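Local coordinates for protein nickel-dependent hydrogenase large subunit (Allochromatium vinosum, PDB 3MYR) that oxidises molecular hydrogen at a nickel-iron centre, as the large subunit of a membrane-bound [NiFe] hydrogenase heterodimer, at residues 255-260 and 432-437; 285-290 and 297-302; 308-313 and 397-402; 402-407 and 437-442. All coordinates share one frame; numbering follows the deposited sequence.

Contact 1. Residues 255-260 and 432-437; sequences QVYVPD and ARALES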
loop_
_atom_site.group_PDB
_atom_site.type_symbol
_atom_site.label_atom_id
_atom_site.label_comp_id
_atom_site.label_asym_id
_atom_site.label_seq_id
_atom_site.Cartn_x
_atom_site.Cartn_y
_atom_site.Cartn_z
ATOM N N GLN B 255 1.207 19.011 14.014
ATOM C CA GLN B 255 1.827 19.053 15.313
ATOM C C GLN B 255 2.778 17.890 15.528
ATOM O O GLN B 255 3.549 17.937 16.474
ATOM C CB GLN B 255 0.739 18.965 16.432
ATOM C CG GLN B 255 -0.130 20.261 16.471
ATOM C CD GLN B 255 -1.011 20.370 17.718
ATOM O OE1 GLN B 255 -1.228 19.416 18.446
ATOM N NE2 GLN B 255 -1.524 21.540 17.946
ATOM N N VAL B 256 2.623 16.779 14.814
ATOM C CA VAL B 256 3.537 15.670 15.097
ATOM C C VAL B 256 4.469 15.411 13.869
ATOM O O VAL B 256 5.679 15.543 13.966
ATOM C CB VAL B 256 2.778 14.363 15.493
ATOM C CG1 VAL B 256 3.723 13.225 15.835
ATOM C CG2 VAL B 256 1.762 14.627 16.673
ATOM N N TYR B 257 3.893 15.031 12.736
ATOM C CA TYR B 257 4.663 14.590 11.580
ATOM C C TYR B 257 5.580 15.736 11.013
ATOM O O TYR B 257 6.766 15.562 10.854
ATOM C CB TYR B 257 3.660 14.143 10.521
ATOM C CG TYR B 257 4.249 13.730 9.170
ATOM C CD1 TYR B 257 5.563 13.249 9.057
ATOM C CD2 TYR B 257 3.462 13.765 8.006
ATOM C CE1 TYR B 257 6.079 12.860 7.815
ATOM C CE2 TYR B 257 3.945 13.345 6.774
ATOM C CZ TYR B 257 5.259 12.901 6.686
ATOM O OH TYR B 257 5.745 12.508 5.442
ATOM N N VAL B 258 5.010 16.887 10.645
ATOM C CA VAL B 258 5.844 17.874 10.011
ATOM C C VAL B 258 6.956 18.398 10.966
ATOM O O VAL B 258 8.085 18.553 10.527
ATOM C CB VAL B 258 5.000 19.048 9.444
ATOM C CG1 VAL B 258 5.898 20.165 8.910
ATOM C CG2 VAL B 258 4.025 18.544 8.408
ATOM N N PRO B 259 6.629 18.769 12.235
ATOM C CA PRO B 259 7.738 19.288 13.057
ATOM C C PRO B 259 8.847 18.221 13.340
ATOM O O PRO B 259 10.044 18.577 13.390
ATOM C CB PRO B 259 7.040 19.718 14.373
ATOM C CG PRO B 259 5.588 20.002 13.940
ATOM C CD PRO B 259 5.328 18.872 12.943
ATOM N N ASP B 260 8.463 16.939 13.445
ATOM C CA ASP B 260 9.459 15.852 13.655
ATOM C C ASP B 260 10.327 15.726 12.435
ATOM O O ASP B 260 11.519 15.626 12.568
ATOM C CB ASP B 260 8.813 14.471 13.837
ATOM C CG ASP B 260 8.231 14.262 15.239
ATOM O OD1 ASP B 260 8.329 15.167 16.112
ATOM O OD2 ASP B 260 7.675 13.172 15.473
ATOM N N ALA B 432 9.783 16.547 1.037
ATOM C CA ALA B 432 8.651 16.806 0.141
ATOM C C ALA B 432 7.389 16.007 0.583
ATOM O O ALA B 432 6.251 16.488 0.505
ATOM C CB ALA B 432 9.037 16.413 -1.307
ATOM N N ARG B 433 7.603 14.749 0.935
ATOM C CA ARG B 433 6.502 13.903 1.418
ATOM C C ARG B 433 5.731 14.589 2.594
ATOM O O ARG B 433 4.483 14.593 2.642
ATOM C CB ARG B 433 7.063 12.527 1.785
ATOM C CG ARG B 433 5.977 11.471 2.281
ATOM C CD ARG B 433 6.579 10.086 2.529
ATOM N NE ARG B 433 6.938 9.581 1.207
ATOM C CZ ARG B 433 8.165 9.509 0.709
ATOM N NH1 ARG B 433 8.297 9.123 -0.577
ATOM N NH2 ARG B 433 9.260 9.713 1.497
ATOM N N ALA B 434 6.455 15.128 3.560
ATOM C CA ALA B 434 5.814 15.783 4.697
ATOM C C ALA B 434 5.105 17.076 4.255
ATOM O O ALA B 434 4.021 17.318 4.666
ATOM C CB ALA B 434 6.861 16.119 5.776
ATOM N N LEU B 435 5.752 17.921 3.451
ATOM C CA LEU B 435 5.171 19.198 2.986
ATOM C C LEU B 435 3.894 18.970 2.183
ATOM O O LEU B 435 2.945 19.690 2.369
ATOM C CB LEU B 435 6.139 20.004 2.100
ATOM C CG LEU B 435 7.479 20.356 2.833
ATOM C CD1 LEU B 435 8.384 21.221 1.948
ATOM C CD2 LEU B 435 7.231 20.936 4.294
ATOM N N GLU B 436 3.874 17.981 1.300
ATOM C CA GLU B 436 2.667 17.806 0.479
ATOM C C GLU B 436 1.554 17.250 1.354
ATOM O O GLU B 436 0.380 17.515 1.083
ATOM C CB GLU B 436 2.924 16.922 -0.762
ATOM C CG GLU B 436 2.902 15.421 -0.433
ATOM C CD GLU B 436 3.001 14.567 -1.713
ATOM O OE1 GLU B 436 2.974 13.309 -1.625
ATOM O OE2 GLU B 436 3.138 15.167 -2.818
ATOM N N SER B 437 1.894 16.528 2.425
ATOM C CA SER B 437 0.859 16.162 3.459
ATOM C C SER B 437 0.177 17.371 4.085
ATOM O O SER B 437 -1.029 17.360 4.312
ATOM C CB SER B 437 1.429 15.346 4.616
ATOM O OG SER B 437 2.018 14.176 4.072
#
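Backbone O of Arg-433 accepts two hydrogen bonds from Ser-437, close beside the ring of Tyr-257. Ser-437 OG gives one at 2.9 Å. Ser-437 N gives the other, the ordinary helix bond. The two donors reach the oxygen from opposite faces of its carbonyl plane. The hydroxyl stands beside its own backbone N (chi1 -58°), and this turns it back along the helix to that carbonyl. Held there, Ser-437 OG meets the edge of the Tyr-257 ring in the ring plane, 3.4 Å from CE2. Tyr-257 reaches over with CG anti to the backbone N (chi1 176°). Ala-434 CB lies over one face of the ring in a CH-pi contact, 4.1 Å from the centroid. Tyr-257 OH rests against Arg-433 CG at 3.3 Å. It is also near Ala-434 N, but the angle is too poor for a hydrogen bond. The Arg-433 side chain bends at chi3, and its NH2 bonds Ser-551 O. Phe-108 of helix 86-112 meets the Tyr-257 ring too. With an alanine here instead of Tyr-257, a gap would probably open over Ala-434 CB, and Ser-437 OG would lose its aromatic neighbour. Val-258 CG2 adds a lighter touch on Ala-434 O. The two helix segments run at 143° with axes 9.5 Å apart, a near-antiparallel pair in the buried helical core, with the Arg-433 side chain about 9 Å from the nickel-iron centre.

Contact 2. Residues 285-290 and 297-302; sequences GDLPTG and TFLFPR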
loop_
_atom_site.group_PDB
_atom_site.type_symbol
_atom_site.label_atom_id
_atom_site.label_comp_id
_atom_site.label_asym_id
_atom_site.label_seq_id
_atom_site.Cartn_x
_atom_site.Cartn_y
_atom_site.Cartn_z
ATOM N N GLY B 285 -0.688 14.675 -12.490
ATOM C CA GLY B 285 -1.597 15.623 -11.841
ATOM C C GLY B 285 -2.867 14.934 -11.307
ATOM O O GLY B 285 -3.156 13.768 -11.640
ATOM N N ASP B 286 -3.605 15.618 -10.427
ATOM C CA ASP B 286 -4.789 15.027 -9.803
ATOM C C ASP B 286 -5.553 16.068 -8.985
ATOM O O ASP B 286 -5.050 17.168 -8.771
ATOM C CB ASP B 286 -4.381 13.881 -8.870
ATOM C CG ASP B 286 -5.470 12.799 -8.767
ATOM O OD1 ASP B 286 -5.125 11.624 -8.565
ATOM O OD2 ASP B 286 -6.684 13.140 -8.825
ATOM N N LEU B 287 -6.732 15.684 -8.509
ATOM C CA LEU B 287 -7.493 16.415 -7.510
ATOM C C LEU B 287 -8.159 17.668 -8.087
ATOM O O LEU B 287 -7.792 18.813 -7.760
ATOM C CB LEU B 287 -6.714 16.702 -6.238
ATOM C CG LEU B 287 -6.257 15.387 -5.537
ATOM C CD1 LEU B 287 -5.141 15.765 -4.533
ATOM C CD2 LEU B 287 -7.437 14.665 -4.810
ATOM N N PRO B 288 -9.181 17.442 -8.926
ATOM C CA PRO B 288 -9.895 18.581 -9.566
ATOM C C PRO B 288 -10.817 19.310 -8.564
ATOM O O PRO B 288 -11.321 18.673 -7.658
ATOM C CB PRO B 288 -10.728 17.887 -10.660
ATOM C CG PRO B 288 -11.008 16.485 -10.059
ATOM C CD PRO B 288 -9.654 16.123 -9.419
ATOM N N THR B 289 -11.023 20.621 -8.721
ATOM C CA THR B 289 -11.907 21.415 -7.878
ATOM C C THR B 289 -13.394 21.103 -8.140
ATOM O O THR B 289 -14.239 21.262 -7.245
ATOM C CB THR B 289 -11.734 22.959 -8.124
ATOM O OG1 THR B 289 -11.897 23.204 -9.514
ATOM C CG2 THR B 289 -10.358 23.471 -7.685
ATOM N N GLY B 290 -13.694 20.599 -9.335
ATOM C CA GLY B 290 -15.075 20.406 -9.748
ATOM C C GLY B 290 -15.337 19.001 -10.251
ATOM O O GLY B 290 -14.515 18.089 -10.077
ATOM N N THR B 297 -7.882 22.340 -13.605
ATOM C CA THR B 297 -8.423 22.624 -12.257
ATOM C C THR B 297 -7.702 21.812 -11.162
ATOM O O THR B 297 -8.114 21.820 -10.008
ATOM C CB THR B 297 -9.968 22.329 -12.201
ATOM O OG1 THR B 297 -10.246 20.904 -12.310
ATOM C CG2 THR B 297 -10.728 23.108 -13.309
ATOM N N PHE B 298 -6.661 21.061 -11.547
ATOM C CA PHE B 298 -6.010 20.113 -10.636
ATOM C C PHE B 298 -5.331 20.863 -9.476
ATOM O O PHE B 298 -4.698 21.890 -9.661
ATOM C CB PHE B 298 -4.960 19.289 -11.394
ATOM C CG PHE B 298 -5.514 18.116 -12.194
ATOM C CD1 PHE B 298 -4.640 17.343 -12.988
ATOM C CD2 PHE B 298 -6.862 17.757 -12.136
ATOM C CE1 PHE B 298 -5.087 16.211 -13.697
ATOM C CE2 PHE B 298 -7.353 16.658 -12.860
ATOM C CZ PHE B 298 -6.445 15.871 -13.656
ATOM N N LEU B 299 -5.397 20.319 -8.277
ATOM C CA LEU B 299 -4.474 20.753 -7.228
ATOM C C LEU B 299 -2.987 20.379 -7.566
ATOM O O LEU B 299 -2.095 21.215 -7.491
ATOM C CB LEU B 299 -4.906 20.149 -5.885
ATOM C CG LEU B 299 -3.949 20.430 -4.719
ATOM C CD1 LEU B 299 -3.871 21.964 -4.561
ATOM C CD2 LEU B 299 -4.570 19.850 -3.504
ATOM N N PHE B 300 -2.736 19.166 -8.002
ATOM C CA PHE B 300 -1.399 18.799 -8.447
ATOM C C PHE B 300 -1.367 18.890 -9.963
ATOM O O PHE B 300 -2.110 18.178 -10.624
ATOM C CB PHE B 300 -1.103 17.346 -8.051
ATOM C CG PHE B 300 -0.965 17.124 -6.558
ATOM C CD1 PHE B 300 -0.051 17.853 -5.822
ATOM C CD2 PHE B 300 -1.567 16.037 -5.958
ATOM C CE1 PHE B 300 0.120 17.598 -4.451
ATOM C CE2 PHE B 300 -1.375 15.754 -4.605
ATOM C CZ PHE B 300 -0.535 16.519 -3.851
ATOM N N PRO B 301 -0.473 19.729 -10.531
ATOM C CA PRO B 301 -0.518 19.930 -11.968
ATOM C C PRO B 301 0.130 18.783 -12.723
ATOM O O PRO B 301 1.003 18.092 -12.167
ATOM C CB PRO B 301 0.281 21.238 -12.167
ATOM C CG PRO B 301 1.243 21.209 -10.988
ATOM C CD PRO B 301 0.470 20.627 -9.860
ATOM N N ARG B 302 -0.292 18.621 -13.987
ATOM C CA ARG B 302 0.323 17.688 -14.926
ATOM C C ARG B 302 1.551 18.337 -15.542
ATOM O O ARG B 302 1.509 19.496 -15.946
ATOM C CB ARG B 302 -0.676 17.365 -16.039
ATOM C CG ARG B 302 -0.130 16.395 -17.105
ATOM C CD ARG B 302 -1.242 15.818 -18.029
ATOM N NE ARG B 302 -2.169 15.110 -17.167
ATOM C CZ ARG B 302 -3.381 14.674 -17.513
ATOM N NH1 ARG B 302 -4.202 14.137 -16.582
ATOM N NH2 ARG B 302 -3.774 14.836 -18.752
HETATM O O HOH W 1 -12.903 20.234 -12.273
#
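Phe-298 has CG anti to its carbonyl carbon (chi1 -81°), and this lays the ring flat against the backbone of Asp-286 on the partner strand. Phe-300 turns its first bond the same way but from the other face of the hairpin, and its ring comes alongside Leu-287. Asp-286 CA sits 3.8 Å above the plane of the Phe-298 ring, over its centre. Asp-286 N lies over the same ring, 3.3 Å from CD1. Pro-288 CB crosses near Phe-298 CD2 at 4.1 Å. Leu-287 CD1 packs on Phe-300 CE2 at 3.8 Å, the two side chains pointing the same way. A serine in place of Phe-298 would probably strip the apolar cover from the Asp-286 peptide and open a gap toward Ile-482. This is the beta hairpin of strands 281-288 and 300-305, broken by a classic beta bulge where Leu-299 and Phe-300 both face Asp-286. Phe-300 N bonds Asp-286 O at 3.2 Å and is fairly straight (161°). Leu-299 N bonds Leu-287 O at 2.9 Å, but from 43° above the carbonyl plane. Near the turn, a water donates to Thr-297 OG1, which also bonds Asp-294 O. The buried Asp-286 carboxylate is firmly fixed. Its OD2 takes Leu-287 N at 2.6 Å and a salt bridge from Arg-74, while OD1 takes Glu-484 N. Such a grip probably keeps the carboxylate from turning, and it ties the hairpin to helix 67-80 and strand 476-485.

Contact 3. Residues 308-313 and 397-402; sequences RDLSTI and LYATGH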
loop_
_atom_site.group_PDB
_atom_site.type_symbol
_atom_site.label_atom_id
_atom_site.label_comp_id
_atom_site.label_asym_id
_atom_site.label_seq_id
_atom_site.Cartn_x
_atom_site.Cartn_y
_atom_site.Cartn_z
ATOM N N ARG B 308 16.491 19.202 -14.047
ATOM C CA ARG B 308 16.379 20.110 -12.858
ATOM C C ARG B 308 16.050 21.552 -13.242
ATOM O O ARG B 308 16.306 22.502 -12.493
ATOM C CB ARG B 308 17.621 20.046 -11.954
ATOM C CG ARG B 308 17.851 18.649 -11.413
ATOM C CD ARG B 308 19.056 18.587 -10.513
ATOM N NE ARG B 308 19.348 17.262 -9.932
ATOM C CZ ARG B 308 20.364 17.052 -9.062
ATOM N NH1 ARG B 308 21.178 18.070 -8.692
ATOM N NH2 ARG B 308 20.563 15.854 -8.494
ATOM N N ASP B 309 15.415 21.719 -14.382
ATOM C CA ASP B 309 15.150 23.075 -14.870
ATOM C C ASP B 309 13.711 23.438 -14.499
ATOM O O ASP B 309 12.774 23.007 -15.126
ATOM C CB ASP B 309 15.368 23.151 -16.375
ATOM C CG ASP B 309 15.034 24.547 -16.963
ATOM O OD1 ASP B 309 15.278 24.696 -18.182
ATOM O OD2 ASP B 309 14.534 25.477 -16.255
ATOM N N LEU B 310 13.542 24.278 -13.498
ATOM C CA LEU B 310 12.184 24.575 -13.040
ATOM C C LEU B 310 11.552 25.685 -13.894
ATOM O O LEU B 310 10.448 26.122 -13.596
ATOM C CB LEU B 310 12.223 25.042 -11.592
ATOM C CG LEU B 310 12.186 24.002 -10.467
ATOM C CD1 LEU B 310 12.176 22.499 -10.890
ATOM C CD2 LEU B 310 13.064 24.345 -9.260
ATOM N N SER B 311 12.238 26.175 -14.927
ATOM C CA SER B 311 11.641 27.284 -15.677
ATOM C C SER B 311 10.758 26.795 -16.837
ATOM O O SER B 311 10.126 27.617 -17.463
ATOM C CB SER B 311 12.713 28.241 -16.206
ATOM O OG SER B 311 13.336 27.637 -17.333
ATOM N N THR B 312 10.779 25.491 -17.163
ATOM C CA THR B 312 9.995 24.923 -18.288
ATOM C C THR B 312 9.255 23.649 -17.863
ATOM O O THR B 312 9.886 22.651 -17.488
ATOM C CB THR B 312 10.871 24.486 -19.479
ATOM O OG1 THR B 312 11.718 25.554 -19.915
ATOM C CG2 THR B 312 9.996 24.062 -20.668
ATOM N N ILE B 313 7.936 23.652 -17.944
ATOM C CA ILE B 313 7.179 22.466 -17.597
ATOM C C ILE B 313 6.851 21.885 -18.934
ATOM O O ILE B 313 6.153 22.514 -19.690
ATOM C CB ILE B 313 5.855 22.854 -16.895
ATOM C CG1 ILE B 313 6.155 23.534 -15.574
ATOM C CG2 ILE B 313 4.993 21.593 -16.562
ATOM C CD1 ILE B 313 7.125 22.734 -14.793
ATOM N N LEU B 397 4.680 21.900 -8.184
ATOM C CA LEU B 397 3.967 22.937 -7.502
ATOM C C LEU B 397 4.814 24.168 -7.392
ATOM O O LEU B 397 4.296 25.300 -7.545
ATOM C CB LEU B 397 3.511 22.492 -6.085
ATOM C CG LEU B 397 2.303 21.528 -6.129
ATOM C CD1 LEU B 397 2.097 20.813 -4.767
ATOM C CD2 LEU B 397 1.029 22.275 -6.568
ATOM N N TYR B 398 6.084 23.977 -7.022
ATOM C CA TYR B 398 6.977 25.099 -6.880
ATOM C C TYR B 398 7.136 25.811 -8.215
ATOM O O TYR B 398 7.042 27.053 -8.314
ATOM C CB TYR B 398 8.374 24.592 -6.430
ATOM C CG TYR B 398 9.314 25.651 -5.839
ATOM C CD1 TYR B 398 10.385 26.178 -6.599
ATOM C CD2 TYR B 398 9.093 26.151 -4.556
ATOM C CE1 TYR B 398 11.260 27.148 -6.048
ATOM C CE2 TYR B 398 9.906 27.111 -4.003
ATOM C CZ TYR B 398 11.006 27.606 -4.744
ATOM O OH TYR B 398 11.839 28.530 -4.161
ATOM N N ALA B 399 7.432 25.021 -9.244
ATOM C CA ALA B 399 7.707 25.578 -10.553
ATOM C C ALA B 399 6.503 26.361 -11.080
ATOM O O ALA B 399 6.688 27.318 -11.814
ATOM C CB ALA B 399 8.079 24.452 -11.521
ATOM N N THR B 400 5.276 25.948 -10.741
ATOM C CA THR B 400 4.075 26.563 -11.328
ATOM C C THR B 400 3.516 27.654 -10.401
ATOM O O THR B 400 2.370 28.070 -10.566
ATOM C CB THR B 400 2.931 25.525 -11.617
ATOM O OG1 THR B 400 2.604 24.775 -10.434
ATOM C CG2 THR B 400 3.366 24.504 -12.673
ATOM N N GLY B 401 4.271 28.071 -9.384
ATOM C CA GLY B 401 3.799 29.214 -8.604
ATOM C C GLY B 401 2.688 28.923 -7.584
ATOM O O GLY B 401 1.982 29.833 -7.198
ATOM N N HIS B 402 2.554 27.680 -7.106
ATOM C CA HIS B 402 1.591 27.386 -6.015
ATOM C C HIS B 402 2.062 28.090 -4.759
ATOM O O HIS B 402 3.190 27.802 -4.292
ATOM C CB HIS B 402 1.442 25.872 -5.787
ATOM C CG HIS B 402 0.476 25.488 -4.688
ATOM N ND1 HIS B 402 -0.841 25.108 -4.935
ATOM C CD2 HIS B 402 0.652 25.360 -3.355
ATOM C CE1 HIS B 402 -1.437 24.813 -3.789
ATOM N NE2 HIS B 402 -0.550 24.953 -2.817
HETATM O O HOH W 2 8.305 27.193 -14.519
#
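Leu-310, in a type I beta turn from Asp-309 to Thr-312, comes up to Ala-399 at the end of helix 390-399, with their CA atoms 5.2 Å apart. Ala-399 CB points into the turn. It touches Leu-310 O at 3.6 Å and Ile-313 CD1 at 3.8 Å. Ile-313 has CG1 anti to its carbonyl carbon (chi1 -64°), and CD1 then turns (chi2 -49°) onto that methyl. Its CG1 also meets Thr-400 CG2, the two side chains crossing at about a right angle. Leu-310 CD2 touches the Tyr-398 ring at CD1, 4.2 Å away. The helix ends here in a Schellman motif: Gly-401, with positive phi, has its N bonded back to Tyr-398 O, and His-402 N bonds Leu-397 O. The facing turn has its own brace, an Asx turn. Asp-309 OD2 accepts Ser-311 N at 2.7 Å from above the carboxylate plane and Ser-311 OG through its syn lone pair. A water spends both hydrogens on joining the two segments, giving one to Leu-310 O at 2.6 Å and one to Ala-399 O at 3.2 Å. Outside the contact, Tyr-398 OH bonds Asp-410, and its ring has a cation-pi contact with Arg-406.

Contact 4. Residues 402-407 and 437-442; sequences HDQARE and SKILVD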
loop_
_atom_site.group_PDB
_atom_site.type_symbol
_atom_site.label_atom_id
_atom_site.label_comp_id
_atom_site.label_asym_id
_atom_site.label_seq_id
_atom_site.Cartn_x
_atom_site.Cartn_y
_atom_site.Cartn_z
ATOM N N HIS B 402 2.554 27.680 -7.106
ATOM C CA HIS B 402 1.591 27.386 -6.015
ATOM C C HIS B 402 2.062 28.090 -4.759
ATOM O O HIS B 402 3.190 27.802 -4.292
ATOM C CB HIS B 402 1.442 25.872 -5.787
ATOM C CG HIS B 402 0.476 25.488 -4.688
ATOM N ND1 HIS B 402 -0.841 25.108 -4.935
ATOM C CD2 HIS B 402 0.652 25.360 -3.355
ATOM C CE1 HIS B 402 -1.437 24.813 -3.789
ATOM N NE2 HIS B 402 -0.550 24.953 -2.817
ATOM N N ASP B 403 1.226 28.983 -4.193
ATOM C CA ASP B 403 1.739 29.902 -3.170
ATOM C C ASP B 403 2.120 29.171 -1.889
ATOM O O ASP B 403 3.160 29.447 -1.287
ATOM C CB ASP B 403 0.742 30.993 -2.826
ATOM C CG ASP B 403 0.754 32.165 -3.845
ATOM O OD1 ASP B 403 1.741 32.401 -4.594
ATOM O OD2 ASP B 403 -0.253 32.869 -3.868
ATOM N N GLN B 404 1.237 28.297 -1.427
ATOM C CA GLN B 404 1.515 27.615 -0.186
ATOM C C GLN B 404 2.763 26.707 -0.333
ATOM O O GLN B 404 3.628 26.719 0.558
ATOM C CB GLN B 404 0.300 26.794 0.266
ATOM C CG GLN B 404 0.538 25.995 1.516
ATOM C CD GLN B 404 -0.672 25.158 1.912
ATOM O OE1 GLN B 404 -1.486 24.772 1.053
ATOM N NE2 GLN B 404 -0.807 24.896 3.201
ATOM N N ALA B 405 2.871 25.980 -1.460
ATOM C CA ALA B 405 4.034 25.122 -1.687
ATOM C C ALA B 405 5.323 25.933 -1.698
ATOM O O ALA B 405 6.348 25.505 -1.161
ATOM C CB ALA B 405 3.894 24.315 -2.992
ATOM N N ARG B 406 5.279 27.116 -2.297
ATOM C CA ARG B 406 6.437 27.948 -2.382
ATOM C C ARG B 406 6.836 28.375 -0.950
ATOM O O ARG B 406 8.009 28.397 -0.597
ATOM C CB ARG B 406 6.052 29.195 -3.157
ATOM C CG ARG B 406 6.977 29.575 -4.225
ATOM C CD ARG B 406 6.540 28.908 -5.489
ATOM N NE ARG B 406 6.560 29.835 -6.617
ATOM C CZ ARG B 406 7.646 30.228 -7.288
ATOM N NH1 ARG B 406 7.482 31.069 -8.304
ATOM N NH2 ARG B 406 8.881 29.840 -6.932
ATOM N N GLU B 407 5.860 28.784 -0.158
ATOM C CA GLU B 407 6.101 29.221 1.216
ATOM C C GLU B 407 6.690 28.080 2.051
ATOM O O GLU B 407 7.624 28.275 2.797
ATOM C CB GLU B 407 4.772 29.587 1.814
ATOM C CG GLU B 407 4.696 30.519 3.033
ATOM C CD GLU B 407 3.233 31.113 3.195
ATOM O OE1 GLU B 407 3.081 32.359 3.361
ATOM O OE2 GLU B 407 2.219 30.344 3.114
ATOM N N SER B 437 1.894 16.528 2.425
ATOM C CA SER B 437 0.859 16.162 3.459
ATOM C C SER B 437 0.177 17.371 4.085
ATOM O O SER B 437 -1.029 17.360 4.312
ATOM C CB SER B 437 1.429 15.346 4.616
ATOM O OG SER B 437 2.018 14.176 4.072
ATOM N N LYS B 438 0.947 18.397 4.378
ATOM C CA LYS B 438 0.382 19.639 4.907
ATOM C C LYS B 438 -0.524 20.301 3.845
ATOM O O LYS B 438 -1.623 20.830 4.140
ATOM C CB LYS B 438 1.531 20.595 5.320
ATOM C CG LYS B 438 1.079 22.052 5.656
ATOM C CD LYS B 438 -0.094 22.041 6.725
ATOM C CE LYS B 438 -0.352 23.478 7.293
ATOM N NZ LYS B 438 -1.605 23.396 8.200
ATOM N N ILE B 439 -0.103 20.273 2.603
ATOM C CA ILE B 439 -0.922 20.929 1.574
ATOM C C ILE B 439 -2.254 20.162 1.461
ATOM O O ILE B 439 -3.302 20.774 1.329
ATOM C CB ILE B 439 -0.182 20.951 0.217
ATOM C CG1 ILE B 439 1.027 21.937 0.304
ATOM C CG2 ILE B 439 -1.190 21.331 -0.965
ATOM C CD1 ILE B 439 1.898 21.909 -0.921
ATOM N N LEU B 440 -2.213 18.827 1.512
ATOM C CA LEU B 440 -3.415 18.021 1.264
ATOM C C LEU B 440 -4.349 18.130 2.457
ATOM O O LEU B 440 -5.570 18.134 2.323
ATOM C CB LEU B 440 -3.058 16.558 1.065
ATOM C CG LEU B 440 -2.666 16.338 -0.373
ATOM C CD1 LEU B 440 -2.066 14.979 -0.527
ATOM C CD2 LEU B 440 -3.935 16.366 -1.178
ATOM N N VAL B 441 -3.781 18.109 3.646
ATOM C CA VAL B 441 -4.635 18.169 4.810
ATOM C C VAL B 441 -5.402 19.508 4.911
ATOM O O VAL B 441 -6.568 19.470 5.197
ATOM C CB VAL B 441 -3.898 17.804 6.151
ATOM C CG1 VAL B 441 -3.270 19.040 6.789
ATOM C CG2 VAL B 441 -4.857 17.169 7.036
ATOM N N ASP B 442 -4.799 20.632 4.524
ATOM C CA ASP B 442 -5.510 21.897 4.410
ATOM C C ASP B 442 -6.562 21.857 3.323
ATOM O O ASP B 442 -7.555 22.474 3.489
ATOM C CB ASP B 442 -4.565 23.090 4.120
ATOM C CG ASP B 442 -3.605 23.381 5.300
ATOM O OD1 ASP B 442 -2.666 24.206 5.143
ATOM O OD2 ASP B 442 -3.820 22.806 6.408
HETATM O O HOH W 3 -3.801 23.248 0.457
#
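Ala-405 and Ile-439 come closest where helix segments 403-407 and 437-442 run at 146°, with axes 10.5 Å apart and these two CA atoms 7.3 Å apart. Ile-439 fills the space between with all its branches. Its CD1 packs on Ala-405 CB at 3.7 Å. Its CG2 approaches the His-402 ring at NE2, and its CG1 lies beside Gln-404 OE1. Gln-404 has CG anti to the backbone N (chi1 177°) and a chain extended beyond it, and this carries its amide past Ile-439 to the next turn of the opposite helix. There Gln-404 NE2 donates to Asp-442 OD1 at 2.8 Å. The bond is bent and meets the oxygen on its anti side, somewhat out of the carboxylate plane, with the amide and carboxylate planes only 11° apart. The pair forms a helical hairpin, helix 403-416 followed by helix 426-456, and His-402 holds the N-cap position of the first. Gln-404 OE1 lies at the edge of the His-402 ring, in its plane. A water donates to this oxygen at 2.8 Å and to Ile-439 O at 2.7 Å, making a second polar link beside the direct one. Asp-442 is held from its other oxygen as well. Lys-438 NZ forms a salt bridge with OD2 at 2.9 Å, using the syn lone pair, and Arg-250 of helix 236-265 pairs with the same atom. Lys-438 also pairs with Asp-254 of that helix.

In the fold
Helix 426-456 is common to contacts 1 and 4, which share Ser-437 and have centres about 11 Å apart. Its Leu-440 packs on the hairpin of contact 2, with Leu-287 CD1 3.6 Å from Leu-440 CD2. Contacts 3 and 4 share His-402, and Leu-397 CB meets Ala-405 CB at 3.6 Å. Leu-397 also packs on Phe-300 and Pro-301, which joins contact 3 to contact 2. Along the chain, contacts 2 and 3 both fall inside the long loop closed by contact 1. Contacts 1 and 2 lie nearest the active site: the side chains of Arg-433 and Asp-286 are about 9 and 10 Å from the nickel-iron centre. Contacts 3 and 4 lie farther out.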